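Long-range contacts in RNA methyltransferase, TrmH family (Porphyromonas gingivalis, PDB 2I6D), which probably binds RNA and transfers a methyl group to it, being a TrmH-family enzyme of the SPOUT type: residues Phe28-Met39 with Val147-Arg156; Arg44-Leu55 with Pro61-Glu71. One frame throughout, in Å; residues are numbered along the deposited sequence.

In the fold
Both contacts involve the mixed four-stranded sheet of the amino-terminal MRM3-like part, and they meet at helix 33-39: V36 packs on L48, and P33 on M54. Interaction 1 is the buried one, its centre about 11 Å from the centre of the chain, where strand 27-31 and helix 33-39 meet a turn of the SpoU methylase part. It relies on side chains: a glutamine, a leucine and a salt bridge. Interaction 2 sits at the far edge of the same sheet, its centre about 25 Å from the centre of the chain, and is nested within the loop closed by interaction 1. There, backbone bonds between neighbouring strands dominate, with charged groups and waters at the ends.

Interaction 1. Residues Phe28-Met39 with Val147-Arg156; sequences FAVEGPKLVGEM and VQASMGALAR
The interface between the MRM3-like and SpoU methylase parts of the chain runs through Q148 and L35. At the end of helix 144-148, the amide of Q148 docks on the backbone of E31 in edge strand 27-31: E31 N gives its hydrogen to Q148 OE1 (2.8 Å), and Q148 NE2 returns a nearly straight bond to E31 O (3.1 Å, 171°). The chain of Q148 folds at chi2 (-57°) to bring the amide there. Beside it, V147 CG1 lies against V30 CG2 at 3.8 Å. L35 splits its two methyls: CD1 beside Q148 NE2 (3.6 Å) and V147 O, CD2 against the backbone at G152 in the S150-A153 type I' turn. S150 OG, at the first position of the turn, reaches back to V147 O, which S150 N also meets. Further along, R156 grips E38 end-on, NH1 and NH2 both reaching OE2, the nearer being NH1 at 2.8 Å. A water joins E38 OE1 to M151 O. With E38 at its NH1/NH2 end and D125 at NE, the guanidinium is held against rotation and its charge is balanced by two carboxylates, probably favouring ionised E38, while the paired amide bonds fix which way round Q148 sits.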
loop_
_atom_site.group_PDB
_atom_site.type_symbol
_atom_site.label_atom_id
_atom_site.label_comp_id
_atom_site.label_asym_id
_atom_site.label_seq_id
_atom_site.Cartn_x
_atom_site.Cartn_y
_atom_site.Cartn_z
ATOM N N PHE A 28 6.973 -12.162 1.191
ATOM C CA PHE A 28 6.988 -11.374 -0.042
ATOM C C PHE A 28 8.388 -10.843 -0.245
ATOM O O PHE A 28 9.161 -10.708 0.728
ATOM C CB PHE A 28 5.951 -10.232 0.008
ATOM C CG PHE A 28 6.297 -9.124 0.982
ATOM C CD1 PHE A 28 6.936 -7.969 0.539
ATOM C CD2 PHE A 28 6.023 -9.254 2.335
ATOM C CE1 PHE A 28 7.248 -6.941 1.427
ATOM C CE2 PHE A 28 6.344 -8.207 3.253
ATOM C CZ PHE A 28 6.958 -7.063 2.783
ATOM N N ALA A 29 8.735 -10.542 -1.494
ATOM C CA ALA A 29 10.064 -10.065 -1.806
ATOM C C ALA A 29 10.078 -8.559 -2.105
ATOM O O ALA A 29 9.082 -7.970 -2.581
ATOM C CB ALA A 29 10.649 -10.847 -2.993
ATOM N N VAL A 30 11.237 -7.974 -1.871
ATOM C CA VAL A 30 11.532 -6.563 -2.124
ATOM C C VAL A 30 12.903 -6.520 -2.770
ATOM O O VAL A 30 13.852 -7.207 -2.310
ATOM C CB VAL A 30 11.541 -5.750 -0.800
ATOM C CG1 VAL A 30 11.856 -4.237 -1.029
ATOM C CG2 VAL A 30 10.184 -5.912 -0.059
ATOM N N GLU A 31 13.012 -5.737 -3.833
ATOM C CA GLU A 31 14.258 -5.634 -4.597
ATOM C C GLU A 31 14.917 -4.256 -4.557
ATOM O O GLU A 31 14.260 -3.202 -4.610
ATOM C CB GLU A 31 14.056 -6.085 -6.039
ATOM C CG GLU A 31 13.431 -7.487 -6.165
ATOM C CD GLU A 31 13.389 -7.930 -7.628
ATOM O OE1 GLU A 31 14.252 -7.472 -8.397
ATOM O OE2 GLU A 31 12.485 -8.702 -8.021
ATOM N N GLY A 32 16.236 -4.288 -4.448
ATOM C CA GLY A 32 17.045 -3.101 -4.594
ATOM C C GLY A 32 17.420 -2.471 -3.269
ATOM O O GLY A 32 16.668 -2.555 -2.321
ATOM N N PRO A 33 18.594 -1.830 -3.201
ATOM C CA PRO A 33 19.069 -1.284 -1.929
ATOM C C PRO A 33 18.159 -0.234 -1.290
ATOM O O PRO A 33 18.117 -0.144 -0.069
ATOM C CB PRO A 33 20.421 -0.623 -2.285
ATOM C CG PRO A 33 20.482 -0.573 -3.795
ATOM C CD PRO A 33 19.555 -1.638 -4.309
ATOM N N LYS A 34 17.497 0.591 -2.096
ATOM C CA LYS A 34 16.724 1.711 -1.534
ATOM C C LYS A 34 15.538 1.159 -0.733
ATOM O O LYS A 34 15.332 1.502 0.444
ATOM C CB LYS A 34 16.239 2.664 -2.634
ATOM C CG LYS A 34 17.321 3.479 -3.282
ATOM C CD LYS A 34 16.742 4.566 -4.216
ATOM C CE LYS A 34 17.666 4.787 -5.423
ATOM N NZ LYS A 34 17.300 6.007 -6.207
ATOM N N LEU A 35 14.777 0.270 -1.363
ATOM C CA LEU A 35 13.609 -0.261 -0.743
ATOM C C LEU A 35 13.966 -1.251 0.360
ATOM O O LEU A 35 13.335 -1.227 1.417
ATOM C CB LEU A 35 12.659 -0.890 -1.771
ATOM C CG LEU A 35 11.984 0.068 -2.761
ATOM C CD1 LEU A 35 11.336 -0.765 -3.853
ATOM C CD2 LEU A 35 10.969 0.972 -2.075
ATOM N N VAL A 36 14.977 -2.091 0.138
ATOM C CA VAL A 36 15.346 -3.079 1.151
ATOM C C VAL A 36 15.847 -2.358 2.402
ATOM O O VAL A 36 15.390 -2.655 3.510
ATOM C CB VAL A 36 16.387 -4.118 0.610
ATOM C CG1 VAL A 36 16.918 -4.982 1.743
ATOM C CG2 VAL A 36 15.738 -5.019 -0.464
ATOM N N GLY A 37 16.738 -1.380 2.218
ATOM C CA GLY A 37 17.279 -0.588 3.328
ATOM C C GLY A 37 16.185 0.081 4.140
ATOM O O GLY A 37 16.155 0.008 5.374
ATOM N N GLU A 38 15.237 0.701 3.462
ATOM C CA GLU A 38 14.185 1.358 4.200
ATOM C C GLU A 38 13.222 0.436 4.929
ATOM O O GLU A 38 12.696 0.815 5.993
ATOM C CB GLU A 38 13.395 2.313 3.328
ATOM C CG GLU A 38 12.607 3.281 4.201
ATOM C CD GLU A 38 12.563 4.660 3.654
ATOM O OE1 GLU A 38 12.963 4.840 2.477
ATOM O OE2 GLU A 38 12.141 5.562 4.423
HETATM N N MSE A 39 12.982 -0.754 4.388
HETATM C CA MSE A 39 11.959 -1.618 4.967
HETATM C C MSE A 39 12.512 -2.645 5.988
HETATM O O MSE A 39 11.752 -3.209 6.787
HETATM C CB MSE A 39 11.159 -2.302 3.854
HETATM C CG MSE A 39 10.456 -1.347 2.884
HETATM SE SE MSE A 39 9.579 -2.338 1.396
HETATM C CE MSE A 39 8.229 -3.345 2.420
ATOM N N VAL A 147 4.918 -3.028 -4.534
ATOM C CA VAL A 147 6.099 -2.861 -3.674
ATOM C C VAL A 147 7.174 -2.026 -4.353
ATOM O O VAL A 147 7.650 -1.025 -3.794
ATOM C CB VAL A 147 6.712 -4.233 -3.258
ATOM C CG1 VAL A 147 8.147 -4.073 -2.741
ATOM C CG2 VAL A 147 5.813 -4.902 -2.211
ATOM N N GLN A 148 7.561 -2.438 -5.558
ATOM C CA GLN A 148 8.640 -1.775 -6.264
ATOM C C GLN A 148 8.328 -0.312 -6.616
ATOM O O GLN A 148 9.252 0.468 -6.833
ATOM C CB GLN A 148 9.045 -2.559 -7.512
ATOM C CG GLN A 148 9.619 -3.941 -7.156
ATOM C CD GLN A 148 10.819 -3.884 -6.205
ATOM O OE1 GLN A 148 10.834 -4.578 -5.204
ATOM N NE2 GLN A 148 11.831 -3.074 -6.536
ATOM N N ALA A 149 7.044 0.038 -6.665
ATOM C CA ALA A 149 6.622 1.410 -6.969
ATOM C C ALA A 149 6.260 2.197 -5.701
ATOM O O ALA A 149 5.743 3.324 -5.799
ATOM C CB ALA A 149 5.443 1.387 -7.924
ATOM N N SER A 150 6.549 1.620 -4.530
ATOM C CA SER A 150 6.080 2.189 -3.258
ATOM C C SER A 150 6.928 3.344 -2.681
ATOM O O SER A 150 6.465 4.060 -1.781
ATOM C CB SER A 150 5.886 1.058 -2.209
ATOM O OG SER A 150 7.140 0.517 -1.807
HETATM N N MSE A 151 8.151 3.526 -3.181
HETATM C CA MSE A 151 9.052 4.602 -2.707
HETATM C C MSE A 151 9.325 4.543 -1.199
HETATM O O MSE A 151 9.555 5.576 -0.564
HETATM C CB MSE A 151 8.497 5.996 -3.058
HETATM C CG MSE A 151 9.178 6.722 -4.214
HETATM SE SE MSE A 151 9.722 8.610 -3.844
HETATM C CE MSE A 151 8.644 9.052 -2.270
ATOM N N GLY A 152 9.286 3.339 -0.629
ATOM C CA GLY A 152 9.514 3.163 0.801
ATOM C C GLY A 152 8.291 3.375 1.667
ATOM O O GLY A 152 8.396 3.350 2.894
ATOM N N ALA A 153 7.126 3.578 1.046
ATOM C CA ALA A 153 5.934 3.945 1.834
ATOM C C ALA A 153 5.534 2.872 2.874
ATOM O O ALA A 153 4.967 3.193 3.944
ATOM C CB ALA A 153 4.757 4.273 0.928
ATOM N N LEU A 154 5.844 1.614 2.577
ATOM C CA LEU A 154 5.494 0.520 3.485
ATOM C C LEU A 154 6.319 0.500 4.773
ATOM O O LEU A 154 5.993 -0.235 5.712
ATOM C CB LEU A 154 5.563 -0.831 2.768
ATOM C CG LEU A 154 4.676 -0.879 1.514
ATOM C CD1 LEU A 154 5.011 -2.072 0.629
ATOM C CD2 LEU A 154 3.181 -0.874 1.889
ATOM N N ALA A 155 7.354 1.323 4.842
ATOM C CA ALA A 155 8.063 1.520 6.099
ATOM C C ALA A 155 7.203 2.232 7.140
ATOM O O ALA A 155 7.388 2.028 8.343
ATOM C CB ALA A 155 9.381 2.278 5.867
ATOM N N ARG A 156 6.279 3.086 6.695
ATOM C CA ARG A 156 5.567 3.927 7.614
ATOM C C ARG A 156 4.061 3.852 7.469
ATOM O O ARG A 156 3.355 4.317 8.348
ATOM C CB ARG A 156 5.996 5.371 7.460
ATOM C CG ARG A 156 7.313 5.706 8.131
ATOM C CD ARG A 156 7.802 7.056 7.614
ATOM N NE ARG A 156 7.959 6.992 6.166
ATOM C CZ ARG A 156 9.053 6.554 5.561
ATOM N NH1 ARG A 156 10.098 6.154 6.286
ATOM N NH2 ARG A 156 9.102 6.513 4.233
HETATM O O HOH W 1 9.203 -6.860 -5.180
HETATM O O HOH W 2 11.231 6.827 1.226
#

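Interaction 2. Residues Arg44-Leu55 with Pro61-Glu71; sequences RCRMLVGTAAML and PHDAEVVELPE
E65 N to R46 O is the first of five backbone bonds that pair strands 47-51 and 65-69: L48 N then donates to E65 O (2.8 Å), L48 O accepts from V67 N, G50 N reaches V67 O, and L69 N closes on G50 O at 2.8 Å. Between these bonds, CA-H groups of M47, V66, V49 and E68 also point at carbonyl oxygens.

The strands run parallel, 18° apart, because helix 52-56 carries the chain across in a beta-alpha-beta unit; strand 65-69 is the sheet's outer strand, and on the other side R46 and M47 both face V90 in a classic beta bulge.

Apolar packing follows the two faces. V49 CG2 lies alongside V67 CB (4.0 Å), and M47 CE lies beside the outer part of E65, 3.8 Å from both CG and OE2, near helix 7-15. On the face of L48 and V66, L48 CD2 meets P61 CD at 3.7 Å, and L55 of the crossover helix lays CD1 over E68 CA (3.6 Å). Separately, C45 SG, before the corner at R46, touches P61 CG.

Polar groups work at the ends. A bend at chi2 (-68°) turns the guanidinium of R44 toward the P61-A64 turn, where two nitrogens hold D63: NH1 meets the anti lone pair of OD2 in a salt bridge (3.0 Å), while NH2 binds D63 O (3.0 Å) and also C45 O. At the opposite end, one water links T51 OG1 to E71 OE1, a second joins A52 N to L69 O, and a third spans A53 N and E71 OE2.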
loop_
_atom_site.group_PDB
_atom_site.type_symbol
_atom_site.label_atom_id
_atom_site.label_comp_id
_atom_site.label_asym_id
_atom_site.label_seq_id
_atom_site.Cartn_x
_atom_site.Cartn_y
_atom_site.Cartn_z
ATOM N N ARG A 44 10.119 -8.454 9.080
ATOM C CA ARG A 44 10.952 -9.548 9.531
ATOM C C ARG A 44 11.611 -10.160 8.312
ATOM O O ARG A 44 10.942 -10.777 7.494
ATOM C CB ARG A 44 10.082 -10.593 10.212
ATOM C CG ARG A 44 10.737 -11.313 11.368
ATOM C CD ARG A 44 11.857 -12.191 10.905
ATOM N NE ARG A 44 12.369 -13.019 11.997
ATOM C CZ ARG A 44 13.374 -13.885 11.874
ATOM N NH1 ARG A 44 13.763 -14.609 12.938
ATOM N NH2 ARG A 44 13.985 -14.039 10.692
ATOM N N CYS A 45 12.924 -10.015 8.211
ATOM C CA CYS A 45 13.650 -10.545 7.061
ATOM C C CYS A 45 14.016 -12.037 7.247
ATOM O O CYS A 45 14.625 -12.414 8.249
ATOM C CB CYS A 45 14.883 -9.688 6.777
ATOM S SG CYS A 45 15.793 -10.287 5.331
ATOM N N ARG A 46 13.614 -12.854 6.274
ATOM C CA ARG A 46 13.803 -14.306 6.223
ATOM C C ARG A 46 15.069 -14.662 5.424
ATOM O O ARG A 46 15.773 -15.629 5.709
ATOM C CB ARG A 46 12.561 -14.862 5.501
ATOM C CG ARG A 46 12.343 -16.370 5.464
ATOM C CD ARG A 46 10.899 -16.641 5.010
ATOM N NE ARG A 46 10.700 -17.978 4.465
ATOM C CZ ARG A 46 9.513 -18.514 4.189
ATOM N NH1 ARG A 46 9.434 -19.748 3.703
ATOM N NH2 ARG A 46 8.402 -17.827 4.409
HETATM N N MSE A 47 15.297 -13.886 4.364
HETATM C CA MSE A 47 16.359 -14.167 3.414
HETATM C C MSE A 47 16.822 -12.862 2.767
HETATM O O MSE A 47 16.010 -11.979 2.492
HETATM C CB MSE A 47 15.848 -15.141 2.356
HETATM C CG MSE A 47 16.750 -15.303 1.159
HETATM SE SE MSE A 47 16.224 -16.867 0.059
HETATM C CE MSE A 47 17.366 -18.189 0.906
ATOM N N LEU A 48 18.130 -12.752 2.547
ATOM C CA LEU A 48 18.720 -11.568 1.921
ATOM C C LEU A 48 19.809 -12.056 0.978
ATOM O O LEU A 48 20.742 -12.728 1.390
ATOM C CB LEU A 48 19.283 -10.622 2.976
ATOM C CG LEU A 48 19.809 -9.285 2.465
ATOM C CD1 LEU A 48 18.675 -8.446 1.833
ATOM C CD2 LEU A 48 20.475 -8.519 3.608
ATOM N N VAL A 49 19.669 -11.728 -0.297
ATOM C CA VAL A 49 20.541 -12.272 -1.347
ATOM C C VAL A 49 21.078 -11.064 -2.108
ATOM O O VAL A 49 20.303 -10.195 -2.529
ATOM C CB VAL A 49 19.705 -13.151 -2.267
ATOM C CG1 VAL A 49 20.432 -13.497 -3.514
ATOM C CG2 VAL A 49 19.314 -14.437 -1.528
ATOM N N GLY A 50 22.390 -10.964 -2.236
ATOM C CA GLY A 50 22.933 -9.828 -2.950
ATOM C C GLY A 50 24.414 -9.973 -3.197
ATOM O O GLY A 50 25.044 -10.896 -2.702
ATOM N N THR A 51 24.969 -9.037 -3.957
ATOM C CA THR A 51 26.406 -8.977 -4.138
ATOM C C THR A 51 27.017 -8.397 -2.876
ATOM O O THR A 51 26.339 -7.681 -2.128
ATOM C CB THR A 51 26.779 -8.080 -5.321
ATOM O OG1 THR A 51 26.205 -6.774 -5.120
ATOM C CG2 THR A 51 26.281 -8.671 -6.630
ATOM N N ALA A 52 28.298 -8.696 -2.646
ATOM C CA ALA A 52 29.032 -8.185 -1.483
ATOM C C ALA A 52 28.855 -6.681 -1.286
ATOM O O ALA A 52 28.645 -6.222 -0.152
ATOM C CB ALA A 52 30.532 -8.546 -1.588
ATOM N N ALA A 53 28.929 -5.912 -2.378
ATOM C CA ALA A 53 28.838 -4.441 -2.291
ATOM C C ALA A 53 27.458 -4.003 -1.788
ATOM O O ALA A 53 27.339 -3.011 -1.065
ATOM C CB ALA A 53 29.170 -3.788 -3.636
HETATM N N MSE A 54 26.430 -4.759 -2.155
HETATM C CA MSE A 54 25.074 -4.493 -1.668
HETATM C C MSE A 54 24.892 -4.909 -0.217
HETATM O O MSE A 54 24.304 -4.170 0.574
HETATM C CB MSE A 54 24.028 -5.155 -2.567
HETATM C CG MSE A 54 24.019 -4.606 -3.997
HETATM SE SE MSE A 54 23.496 -2.719 -4.031
HETATM C CE MSE A 54 25.281 -1.884 -4.131
ATOM N N LEU A 55 25.404 -6.078 0.148
ATOM C CA LEU A 55 25.205 -6.583 1.509
ATOM C C LEU A 55 25.946 -5.755 2.576
ATOM O O LEU A 55 25.473 -5.603 3.703
ATOM C CB LEU A 55 25.612 -8.055 1.602
ATOM C CG LEU A 55 24.766 -9.033 0.781
ATOM C CD1 LEU A 55 25.375 -10.423 0.846
ATOM C CD2 LEU A 55 23.328 -9.054 1.308
ATOM N N PRO A 61 20.494 -8.623 8.710
ATOM C CA PRO A 61 19.266 -8.915 9.447
ATOM C C PRO A 61 19.522 -9.996 10.487
ATOM O O PRO A 61 20.280 -10.939 10.229
ATOM C CB PRO A 61 18.323 -9.469 8.372
ATOM C CG PRO A 61 18.954 -9.141 7.054
ATOM C CD PRO A 61 20.415 -9.032 7.299
ATOM N N HIS A 62 18.915 -9.845 11.655
ATOM C CA HIS A 62 19.050 -10.879 12.670
ATOM C C HIS A 62 18.277 -12.133 12.254
ATOM O O HIS A 62 17.095 -12.092 11.874
ATOM C CB HIS A 62 18.656 -10.378 14.067
ATOM C CG HIS A 62 19.827 -10.018 14.936
ATOM N ND1 HIS A 62 20.297 -8.727 15.065
ATOM C CD2 HIS A 62 20.620 -10.786 15.724
ATOM C CE1 HIS A 62 21.326 -8.716 15.896
ATOM N NE2 HIS A 62 21.542 -9.952 16.309
ATOM N N ASP A 63 18.988 -13.256 12.272
ATOM C CA ASP A 63 18.381 -14.556 11.968
ATOM C C ASP A 63 17.781 -14.687 10.563
ATOM O O ASP A 63 16.688 -15.219 10.390
ATOM C CB ASP A 63 17.321 -14.907 13.027
ATOM C CG ASP A 63 17.012 -16.392 13.065
ATOM O OD1 ASP A 63 17.969 -17.196 13.035
ATOM O OD2 ASP A 63 15.819 -16.747 13.102
ATOM N N ALA A 64 18.499 -14.202 9.559
ATOM C CA ALA A 64 18.083 -14.407 8.183
ATOM C C ALA A 64 19.101 -15.277 7.464
ATOM O O ALA A 64 20.265 -15.331 7.847
ATOM C CB ALA A 64 17.895 -13.069 7.455
ATOM N N GLU A 65 18.653 -15.979 6.437
ATOM C CA GLU A 65 19.577 -16.591 5.505
ATOM C C GLU A 65 20.124 -15.537 4.525
ATOM O O GLU A 65 19.376 -14.971 3.710
ATOM C CB GLU A 65 18.911 -17.725 4.758
ATOM C CG GLU A 65 19.846 -18.415 3.817
ATOM C CD GLU A 65 19.559 -19.881 3.714
ATOM O OE1 GLU A 65 20.524 -20.634 3.475
ATOM O OE2 GLU A 65 18.373 -20.267 3.880
ATOM N N VAL A 66 21.426 -15.285 4.623
ATOM C CA VAL A 66 22.096 -14.280 3.822
ATOM C C VAL A 66 23.017 -14.971 2.829
ATOM O O VAL A 66 23.867 -15.784 3.224
ATOM C CB VAL A 66 22.894 -13.305 4.718
ATOM C CG1 VAL A 66 23.650 -12.296 3.872
ATOM C CG2 VAL A 66 21.944 -12.593 5.682
ATOM N N VAL A 67 22.827 -14.690 1.543
ATOM C CA VAL A 67 23.625 -15.358 0.499
ATOM C C VAL A 67 24.354 -14.279 -0.250
ATOM O O VAL A 67 23.714 -13.422 -0.839
ATOM C CB VAL A 67 22.776 -16.188 -0.510
ATOM C CG1 VAL A 67 23.686 -16.931 -1.497
ATOM C CG2 VAL A 67 21.850 -17.200 0.206
ATOM N N GLU A 68 25.682 -14.299 -0.213
ATOM C CA GLU A 68 26.451 -13.349 -1.003
ATOM C C GLU A 68 26.689 -13.973 -2.367
ATOM O O GLU A 68 27.234 -15.072 -2.454
ATOM C CB GLU A 68 27.790 -13.001 -0.331
ATOM C CG GLU A 68 28.694 -12.067 -1.155
ATOM C CD GLU A 68 30.162 -12.093 -0.702
ATOM O OE1 GLU A 68 30.434 -11.653 0.434
ATOM O OE2 GLU A 68 31.044 -12.536 -1.484
ATOM N N LEU A 69 26.297 -13.257 -3.418
ATOM C CA LEU A 69 26.415 -13.747 -4.785
ATOM C C LEU A 69 27.521 -13.032 -5.558
ATOM O O LEU A 69 27.784 -11.850 -5.311
ATOM C CB LEU A 69 25.079 -13.581 -5.503
ATOM C CG LEU A 69 23.922 -14.445 -4.984
ATOM C CD1 LEU A 69 22.672 -14.074 -5.721
ATOM C CD2 LEU A 69 24.197 -15.918 -5.150
ATOM N N PRO A 70 28.156 -13.725 -6.518
ATOM C CA PRO A 70 29.223 -13.048 -7.249
ATOM C C PRO A 70 28.637 -11.990 -8.164
ATOM O O PRO A 70 27.454 -12.056 -8.517
ATOM C CB PRO A 70 29.851 -14.176 -8.082
ATOM C CG PRO A 70 28.731 -15.145 -8.283
ATOM C CD PRO A 70 27.938 -15.102 -7.002
ATOM N N GLU A 71 29.475 -11.035 -8.542
ATOM C CA GLU A 71 29.161 -10.012 -9.540
ATOM C C GLU A 71 28.587 -10.631 -10.826
ATOM O O GLU A 71 27.684 -10.061 -11.446
ATOM C CB GLU A 71 30.450 -9.248 -9.874
ATOM C CG GLU A 71 30.278 -7.747 -10.092
ATOM C CD GLU A 71 29.527 -7.065 -8.959
ATOM O OE1 GLU A 71 28.378 -6.636 -9.201
ATOM O OE2 GLU A 71 30.063 -6.971 -7.826
HETATM O O HOH W 3 26.754 -5.087 -7.062
HETATM O O HOH W 4 29.800 -10.054 -4.633
HETATM O O HOH W 5 29.990 -7.041 -5.063
#